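Local coordinates for protein putative triphosphoribosyl-dephospho-coA synthase (Archaeoglobus fulgidus DSM 4304, PDB 3H9P) that is of unproven function but probably binds ATP and may use it to form triphosphoribosyl-dephospho-CoA, at residues 179-184 with 234-239; 189-192 with 198-201; 204-209 with 216-221. One frame throughout, in Å; residues are numbered along the deposited sequence.

Interaction 1: 179-184 with 234-239; sequences YHLLSK and DLTASS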
loop_
_atom_site.group_PDB
_atom_site.type_symbol
_atom_site.label_atom_id
_atom_site.label_comp_id
_atom_site.label_asym_id
_atom_site.label_seq_id
_atom_site.Cartn_x
_atom_site.Cartn_y
_atom_site.Cartn_z
ATOM N N TYR A 179 12.336 -22.256 -1.278
ATOM C CA TYR A 179 13.553 -21.435 -1.390
ATOM C C TYR A 179 13.712 -20.763 -2.753
ATOM O O TYR A 179 14.142 -19.594 -2.841
ATOM C CB TYR A 179 14.812 -22.152 -0.874
ATOM C CG TYR A 179 14.761 -22.335 0.646
ATOM C CD1 TYR A 179 15.246 -21.345 1.508
ATOM C CD2 TYR A 179 14.199 -23.480 1.212
ATOM C CE1 TYR A 179 15.190 -21.494 2.893
ATOM C CE2 TYR A 179 14.142 -23.644 2.606
ATOM C CZ TYR A 179 14.631 -22.633 3.439
ATOM O OH TYR A 179 14.570 -22.773 4.819
ATOM N N HIS A 180 13.297 -21.476 -3.804
ATOM C CA HIS A 180 13.162 -20.892 -5.119
ATOM C C HIS A 180 12.302 -19.627 -5.105
ATOM O O HIS A 180 12.714 -18.594 -5.644
ATOM C CB HIS A 180 12.526 -21.898 -6.036
ATOM C CG HIS A 180 12.373 -21.425 -7.439
ATOM N ND1 HIS A 180 13.446 -21.310 -8.304
ATOM C CD2 HIS A 180 11.270 -21.078 -8.150
ATOM C CE1 HIS A 180 13.011 -20.912 -9.488
ATOM N NE2 HIS A 180 11.697 -20.759 -9.421
ATOM N N LEU A 181 11.084 -19.712 -4.547
ATOM C CA LEU A 181 10.213 -18.531 -4.545
ATOM C C LEU A 181 10.819 -17.452 -3.627
ATOM O O LEU A 181 10.826 -16.264 -3.969
ATOM C CB LEU A 181 8.772 -18.885 -4.164
ATOM C CG LEU A 181 8.041 -19.887 -5.082
ATOM C CD1 LEU A 181 6.663 -20.378 -4.538
ATOM C CD2 LEU A 181 7.880 -19.305 -6.445
ATOM N N LEU A 182 11.372 -17.876 -2.494
ATOM C CA LEU A 182 12.047 -16.953 -1.595
ATOM C C LEU A 182 13.179 -16.158 -2.298
ATOM O O LEU A 182 13.322 -14.939 -2.084
ATOM C CB LEU A 182 12.563 -17.695 -0.347
ATOM C CG LEU A 182 12.878 -16.871 0.916
ATOM C CD1 LEU A 182 11.614 -16.174 1.512
ATOM C CD2 LEU A 182 13.569 -17.737 1.950
ATOM N N SER A 183 13.964 -16.805 -3.156
ATOM C CA SER A 183 15.018 -16.034 -3.868
ATOM C C SER A 183 14.567 -15.189 -5.064
ATOM O O SER A 183 15.381 -14.490 -5.670
ATOM C CB SER A 183 16.288 -16.851 -4.223
ATOM O OG SER A 183 16.166 -18.227 -3.983
ATOM N N LYS A 184 13.293 -15.220 -5.396
ATOM C CA LYS A 184 12.867 -14.642 -6.653
ATOM C C LYS A 184 11.969 -13.436 -6.401
ATOM O O LYS A 184 11.983 -12.466 -7.147
ATOM C CB LYS A 184 12.136 -15.721 -7.461
ATOM C CG LYS A 184 11.928 -15.433 -8.904
ATOM C CD LYS A 184 11.162 -16.584 -9.525
ATOM C CE LYS A 184 11.045 -16.446 -11.013
ATOM N NZ LYS A 184 12.110 -17.257 -11.632
ATOM N N ASP A 234 2.473 -18.708 1.164
ATOM C CA ASP A 234 1.171 -18.635 0.469
ATOM C C ASP A 234 1.293 -19.172 -0.956
ATOM O O ASP A 234 0.520 -20.055 -1.352
ATOM C CB ASP A 234 0.584 -17.201 0.466
ATOM C CG ASP A 234 0.161 -16.725 1.886
ATOM O OD1 ASP A 234 -0.041 -17.595 2.753
ATOM O OD2 ASP A 234 0.005 -15.498 2.150
ATOM N N LEU A 235 2.292 -18.681 -1.711
ATOM C CA LEU A 235 2.463 -19.054 -3.116
ATOM C C LEU A 235 2.936 -20.485 -3.255
ATOM O O LEU A 235 2.700 -21.151 -4.277
ATOM C CB LEU A 235 3.453 -18.108 -3.792
ATOM C CG LEU A 235 2.899 -16.695 -4.045
ATOM C CD1 LEU A 235 4.024 -15.650 -4.146
ATOM C CD2 LEU A 235 2.031 -16.636 -5.292
ATOM N N THR A 236 3.602 -20.986 -2.228
ATOM C CA THR A 236 4.041 -22.363 -2.276
ATOM C C THR A 236 2.796 -23.276 -2.209
ATOM O O THR A 236 2.711 -24.295 -2.885
ATOM C CB THR A 236 5.022 -22.602 -1.139
ATOM O OG1 THR A 236 6.143 -21.769 -1.388
ATOM C CG2 THR A 236 5.482 -24.087 -1.042
ATOM N N ALA A 237 1.820 -22.861 -1.424
ATOM C CA ALA A 237 0.609 -23.631 -1.235
ATOM C C ALA A 237 -0.240 -23.610 -2.473
ATOM O O ALA A 237 -0.812 -24.626 -2.829
ATOM C CB ALA A 237 -0.199 -23.085 -0.025
ATOM N N SER A 238 -0.373 -22.460 -3.114
ATOM C CA SER A 238 -1.219 -22.417 -4.299
ATOM C C SER A 238 -0.575 -23.252 -5.435
ATOM O O SER A 238 -1.291 -23.882 -6.220
ATOM C CB SER A 238 -1.493 -20.977 -4.726
ATOM O OG SER A 238 -0.303 -20.319 -5.079
ATOM N N SER A 239 0.770 -23.230 -5.507
ATOM C CA SER A 239 1.534 -24.058 -6.445
ATOM C C SER A 239 1.319 -25.571 -6.214
ATOM O O SER A 239 1.234 -26.313 -7.181
ATOM C CB SER A 239 3.044 -23.769 -6.337
ATOM O OG SER A 239 3.354 -22.504 -6.834
#

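Interaction 2: 189-192 with 198-201; sequences LVIA and YAEK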
loop_
_atom_site.group_PDB
_atom_site.type_symbol
_atom_site.label_atom_id
_atom_site.label_comp_id
_atom_site.label_asym_id
_atom_site.label_seq_id
_atom_site.Cartn_x
_atom_site.Cartn_y
_atom_site.Cartn_z
ATOM N N LEU A 189 4.885 -8.630 2.537
ATOM C CA LEU A 189 4.728 -8.546 4.009
ATOM C C LEU A 189 6.007 -8.128 4.691
ATOM O O LEU A 189 6.014 -7.295 5.629
ATOM C CB LEU A 189 4.303 -9.891 4.577
ATOM C CG LEU A 189 2.944 -10.392 4.126
ATOM C CD1 LEU A 189 2.732 -11.827 4.681
ATOM C CD2 LEU A 189 1.842 -9.444 4.589
ATOM N N VAL A 190 7.113 -8.713 4.253
ATOM C CA VAL A 190 8.420 -8.272 4.757
ATOM C C VAL A 190 8.670 -6.798 4.366
ATOM O O VAL A 190 9.122 -6.005 5.194
ATOM C CB VAL A 190 9.534 -9.201 4.259
ATOM C CG1 VAL A 190 10.907 -8.635 4.561
ATOM C CG2 VAL A 190 9.362 -10.592 4.830
ATOM N N ILE A 191 8.372 -6.434 3.109
ATOM C CA ILE A 191 8.577 -5.046 2.648
ATOM C C ILE A 191 7.902 -4.091 3.634
ATOM O O ILE A 191 8.527 -3.138 4.130
ATOM C CB ILE A 191 8.019 -4.786 1.191
ATOM C CG1 ILE A 191 8.855 -5.514 0.124
ATOM C CG2 ILE A 191 7.985 -3.333 0.896
ATOM C CD1 ILE A 191 8.260 -5.499 -1.269
ATOM N N ALA A 192 6.641 -4.384 3.956
ATOM C CA ALA A 192 5.834 -3.491 4.775
ATOM C C ALA A 192 6.311 -3.427 6.216
ATOM O O ALA A 192 6.141 -2.420 6.868
ATOM C CB ALA A 192 4.354 -3.908 4.711
ATOM N N TYR A 198 15.360 -4.620 3.158
ATOM C CA TYR A 198 15.476 -5.853 3.928
ATOM C C TYR A 198 14.792 -7.005 3.189
ATOM O O TYR A 198 15.326 -8.112 3.112
ATOM C CB TYR A 198 14.903 -5.687 5.349
ATOM C CG TYR A 198 15.128 -6.887 6.237
ATOM C CD1 TYR A 198 16.032 -6.840 7.308
ATOM C CD2 TYR A 198 14.441 -8.069 6.009
ATOM C CE1 TYR A 198 16.246 -7.965 8.107
ATOM C CE2 TYR A 198 14.642 -9.193 6.801
ATOM C CZ TYR A 198 15.535 -9.140 7.832
ATOM O OH TYR A 198 15.693 -10.271 8.579
ATOM N N ALA A 199 13.618 -6.750 2.624
ATOM C CA ALA A 199 12.975 -7.736 1.739
ATOM C C ALA A 199 13.879 -8.183 0.544
ATOM O O ALA A 199 13.989 -9.374 0.238
ATOM C CB ALA A 199 11.624 -7.223 1.263
ATOM N N GLU A 200 14.520 -7.231 -0.121
ATOM C CA GLU A 200 15.406 -7.549 -1.259
ATOM C C GLU A 200 16.559 -8.394 -0.764
ATOM O O GLU A 200 17.054 -9.273 -1.472
ATOM C CB GLU A 200 15.955 -6.277 -1.910
ATOM C CG GLU A 200 15.731 -6.212 -3.401
ATOM C CD GLU A 200 14.544 -5.327 -3.773
ATOM O OE1 GLU A 200 14.720 -4.097 -3.929
ATOM O OE2 GLU A 200 13.425 -5.850 -3.920
ATOM N N LYS A 201 16.959 -8.146 0.477
ATOM C CA LYS A 201 18.114 -8.824 1.031
ATOM C C LYS A 201 17.842 -10.295 1.285
ATOM O O LYS A 201 18.747 -11.105 1.211
ATOM C CB LYS A 201 18.597 -8.139 2.303
ATOM C CG LYS A 201 20.084 -8.301 2.515
ATOM C CD LYS A 201 20.922 -7.281 1.763
ATOM C CE LYS A 201 22.300 -7.143 2.404
ATOM N NZ LYS A 201 23.201 -6.122 1.738
#

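Interaction 3: 204-209 with 216-221; sequences EWAEKA and KELDEK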
loop_
_atom_site.group_PDB
_atom_site.type_symbol
_atom_site.label_atom_id
_atom_site.label_comp_id
_atom_site.label_asym_id
_atom_site.label_seq_id
_atom_site.Cartn_x
_atom_site.Cartn_y
_atom_site.Cartn_z
ATOM N N GLU A 204 18.505 -12.348 -1.700
ATOM C CA GLU A 204 19.951 -12.610 -1.849
ATOM C C GLU A 204 20.465 -13.651 -0.865
ATOM O O GLU A 204 21.364 -14.446 -1.213
ATOM C CB GLU A 204 20.773 -11.324 -1.762
ATOM C CG GLU A 204 20.416 -10.368 -2.884
ATOM C CD GLU A 204 20.947 -8.958 -2.692
ATOM O OE1 GLU A 204 21.296 -8.608 -1.548
ATOM O OE2 GLU A 204 21.004 -8.196 -3.690
ATOM N N TRP A 205 19.913 -13.635 0.354
ATOM C CA TRP A 205 20.314 -14.616 1.363
ATOM C C TRP A 205 19.721 -15.947 0.993
ATOM O O TRP A 205 20.383 -16.980 1.117
ATOM C CB TRP A 205 19.849 -14.236 2.767
ATOM C CG TRP A 205 20.410 -12.934 3.271
ATOM C CD1 TRP A 205 21.598 -12.350 2.911
ATOM C CD2 TRP A 205 19.808 -12.060 4.228
ATOM N NE1 TRP A 205 21.758 -11.158 3.572
ATOM C CE2 TRP A 205 20.677 -10.957 4.392
ATOM C CE3 TRP A 205 18.624 -12.102 4.972
ATOM C CZ2 TRP A 205 20.398 -9.902 5.284
ATOM C CZ3 TRP A 205 18.335 -11.047 5.832
ATOM C CH2 TRP A 205 19.217 -9.962 5.978
ATOM N N ALA A 206 18.472 -15.924 0.511
ATOM C CA ALA A 206 17.826 -17.163 0.081
ATOM C C ALA A 206 18.637 -17.831 -1.012
ATOM O O ALA A 206 18.839 -19.029 -0.948
ATOM C CB ALA A 206 16.349 -16.953 -0.364
ATOM N N GLU A 207 19.111 -17.078 -2.002
ATOM C CA GLU A 207 19.755 -17.742 -3.149
ATOM C C GLU A 207 21.106 -18.321 -2.743
ATOM O O GLU A 207 21.672 -19.131 -3.441
ATOM C CB GLU A 207 19.882 -16.831 -4.380
ATOM C CG GLU A 207 20.743 -15.618 -4.188
ATOM C CD GLU A 207 20.764 -14.698 -5.407
ATOM O OE1 GLU A 207 20.118 -15.027 -6.432
ATOM O OE2 GLU A 207 21.462 -13.655 -5.350
ATOM N N LYS A 208 21.604 -17.904 -1.590
ATOM C CA LYS A 208 22.888 -18.402 -1.148
ATOM C C LYS A 208 22.707 -19.401 -0.024
ATOM O O LYS A 208 23.685 -19.999 0.436
ATOM C CB LYS A 208 23.832 -17.242 -0.773
ATOM C CG LYS A 208 24.440 -16.577 -2.007
ATOM C CD LYS A 208 25.403 -15.431 -1.692
ATOM C CE LYS A 208 24.659 -14.095 -1.561
ATOM N NZ LYS A 208 23.876 -13.731 -2.800
ATOM N N ALA A 209 21.461 -19.595 0.412
ATOM C CA ALA A 209 21.178 -20.630 1.412
ATOM C C ALA A 209 20.820 -21.960 0.734
ATOM O O ALA A 209 19.651 -22.191 0.360
ATOM C CB ALA A 209 20.083 -20.191 2.391
ATOM N N LYS A 216 18.735 -23.145 8.020
ATOM C CA LYS A 216 18.281 -22.917 9.384
ATOM C C LYS A 216 18.769 -21.558 9.881
ATOM O O LYS A 216 17.999 -20.779 10.455
ATOM C CB LYS A 216 18.770 -24.031 10.283
ATOM C CG LYS A 216 18.694 -23.711 11.755
ATOM C CD LYS A 216 17.309 -23.996 12.346
ATOM C CE LYS A 216 17.464 -24.594 13.766
ATOM N NZ LYS A 216 17.868 -26.030 13.746
ATOM N N GLU A 217 20.049 -21.284 9.648
ATOM C CA GLU A 217 20.632 -19.978 9.905
ATOM C C GLU A 217 19.647 -18.910 9.485
ATOM O O GLU A 217 19.175 -18.128 10.308
ATOM C CB GLU A 217 21.886 -19.817 9.061
ATOM C CG GLU A 217 23.066 -19.225 9.776
ATOM C CD GLU A 217 24.353 -19.483 9.015
ATOM O OE1 GLU A 217 24.261 -19.807 7.801
ATOM O OE2 GLU A 217 25.444 -19.368 9.616
ATOM N N LEU A 218 19.317 -18.911 8.196
ATOM C CA LEU A 218 18.427 -17.926 7.628
ATOM C C LEU A 218 17.107 -17.924 8.362
ATOM O O LEU A 218 16.640 -16.870 8.777
ATOM C CB LEU A 218 18.218 -18.156 6.134
ATOM C CG LEU A 218 17.254 -17.204 5.411
ATOM C CD1 LEU A 218 17.648 -15.731 5.538
ATOM C CD2 LEU A 218 17.186 -17.586 3.929
ATOM N N ASP A 219 16.518 -19.098 8.553
ATOM C CA ASP A 219 15.215 -19.167 9.191
ATOM C C ASP A 219 15.288 -18.480 10.528
ATOM O O ASP A 219 14.425 -17.659 10.861
ATOM C CB ASP A 219 14.771 -20.617 9.362
ATOM C CG ASP A 219 14.238 -21.214 8.075
ATOM O OD1 ASP A 219 13.787 -20.423 7.208
ATOM O OD2 ASP A 219 14.282 -22.459 7.920
ATOM N N GLU A 220 16.353 -18.778 11.267
ATOM C CA GLU A 220 16.549 -18.201 12.585
ATOM C C GLU A 220 16.852 -16.704 12.575
ATOM O O GLU A 220 16.592 -16.010 13.575
ATOM C CB GLU A 220 17.629 -18.953 13.353
ATOM C CG GLU A 220 17.377 -18.944 14.821
ATOM C CD GLU A 220 18.634 -19.193 15.630
ATOM O OE1 GLU A 220 19.321 -20.214 15.372
ATOM O OE2 GLU A 220 18.925 -18.357 16.522
ATOM N N LYS A 221 17.411 -16.210 11.470
ATOM C CA LYS A 221 17.666 -14.773 11.367
ATOM C C LYS A 221 16.358 -14.018 11.140
ATOM O O LYS A 221 16.089 -13.001 11.786
ATOM C CB LYS A 221 18.667 -14.440 10.270
ATOM C CG LYS A 221 19.156 -12.992 10.372
ATOM C CD LYS A 221 19.241 -12.294 8.994
ATOM C CE LYS A 221 19.688 -10.848 9.154
ATOM N NZ LYS A 221 20.372 -10.626 10.464
#

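Interaction 1: 179-184 with 234-239
L235 is the first residue of segment 234-239 to meet L181, and a single methyl does the touching. L181 CD1 lies 4.0 Å from L235 CB and 3.9 Å from L235 C, so it packs against the root of the side chain and the adjoining peptide. The forked end of L235, CG and its two methyls, lies farther from L181; that side chain also rests on I156 and L63, of helices 155-167 and 58-68.

At T236 the same methyl reaches a hydroxyl, with L181 CD1 3.5 Å from T236 OG1 and 3.9 Å from T236 N. Because T236 OG1 sits beside the backbone N (chi1 -63°), it can hydrogen-bond to I232 O one turn back, and what meets L181 is thus a hydroxyl already given a polar partner within its own helix. L181 gains its reach from an extended chi2 of 171°, which carries CD1 directly away from CA and across the gap to the other helix; the nearest CA atoms, those of L181 and T236, are 7.6 Å apart.

Further on, S238 OG and S239 OG lie within bonding reach of S157, at its OG and its backbone O respectively, with L235 O of their own helix as a competing acceptor. In the opposing segment Y179 O accepts both S183 N and S183 OG, from opposite faces of the carbonyl plane; S183 OG to Y179 O is 2.7 Å.

All three touching residues are buried. L181 also rests on I156, so helix 155-167 backs both partners, and the contact is plain helix-to-helix packing in the interior of the all-helical CitG-family fold, joining helix 171-182 to helix 230-246.

Interaction 2: 189-192 with 198-201
V190 and I191 receive the methyl of A199 between them in a compact helix-turn-helix, in the purely structural sense: helix 188-194 is followed almost at once by helix 196-208. The small residue lets the backbones approach very closely here, with I191 and A199 only 5.2 Å apart at their CA atoms.

The tight part is all aliphatic. I191 CG1 stands 3.4 Å from A199 CB, closer than carbons usually pack, while V190 CG1 comes within 3.7 Å of the same methyl and within 3.6 Å of A199 CA. V190 holds CG1 anti to its own nitrogen (chi1 170°), which aims that branch across at the second helix. Both V190 and A199 are buried, and P186, in the loop ahead of the first helix, also touches A199.

Away from this centre the contact thins. I191, though tight against A199, is partly exposed and also touches E143, and exposed E200, which touches P186, marks the solvent side. On the far side of the first helix A192 meets the second subunit, through backbone hydrogen bonds and by packing on R196 of that subunit.

Y198 borders the contact on another side. Its ring meets only one methyl of the opposing helix, obliquely, with Y198 CD2 3.9 Å from V190 CG1, and its phenol reaches on to helix 212-225, where Y198 OH hydrogen-bonds to D225 OD2.

Interaction 3: 204-209 with 216-221
Helix segments 204-208 and 216-221, which bring W205 against L218 and K221, run nearly antiparallel, at 156°, with axes 10.3 Å apart at closest approach. They are the two arms of a helical hairpin, and the nearest CA atoms, those of A209 and L218, lie close to its turn.

L218 fills the middle. With CG anti to the backbone N (chi1 178°), its forked end is thrust at the other helix and the two methyls divide the work: L218 CD1 packs 3.8 Å from W205 CE3, and L218 CD2 lies 3.9 Å from A206 CA and 4.2 Å from A209 CB. L182 of helix 171-182 touches both L218 and A206, closing this aliphatic cluster from a third helix.

Toward the surface the K221 and W205 side chains cross at about a right angle, and the lysine methylenes meet the six-membered ring obliquely. K221 CD stands 3.5 Å from W205 CZ3 and K221 CE 3.3 Å from W205 CH2, while the ammonium group turns away from the ring and makes a long, weak ion pair with D225. The indole is further engaged edge-to-face with Y198. With an alanine in place of W205, L218 CD1 would probably lose part, and the K221 methylenes all, of the surface they share with this residue, freeing the lysine chain to swing, and Y198 would lack its aromatic partner.

On the exposed side of the first arm, K208 doubles back on its own helix: K208 NZ donates to E204 O at 3.1 Å and forms a salt bridge of 3.5 Å with E207 OE2.

From the N-terminal side, helix 171-182 supplies the first half of interaction 1, whose loop stays open for 49 residues, until helix 230-246 closes it. Two short loops nest inside it in series, without crossing. Interaction 2 closes first, over five residues, folding helix 196-208 back on helix 188-194; interaction 3 then closes over six, setting helix 212-225 against that same helix 196-208. This shared helix therefore ties the two short helix pairs together, and it also meets the end of helix 171-182, where S183 packs on E207. Interactions 1 and 3 thus touch, whereas interactions 1 and 2 remain about 5 Å apart at their nearest atoms.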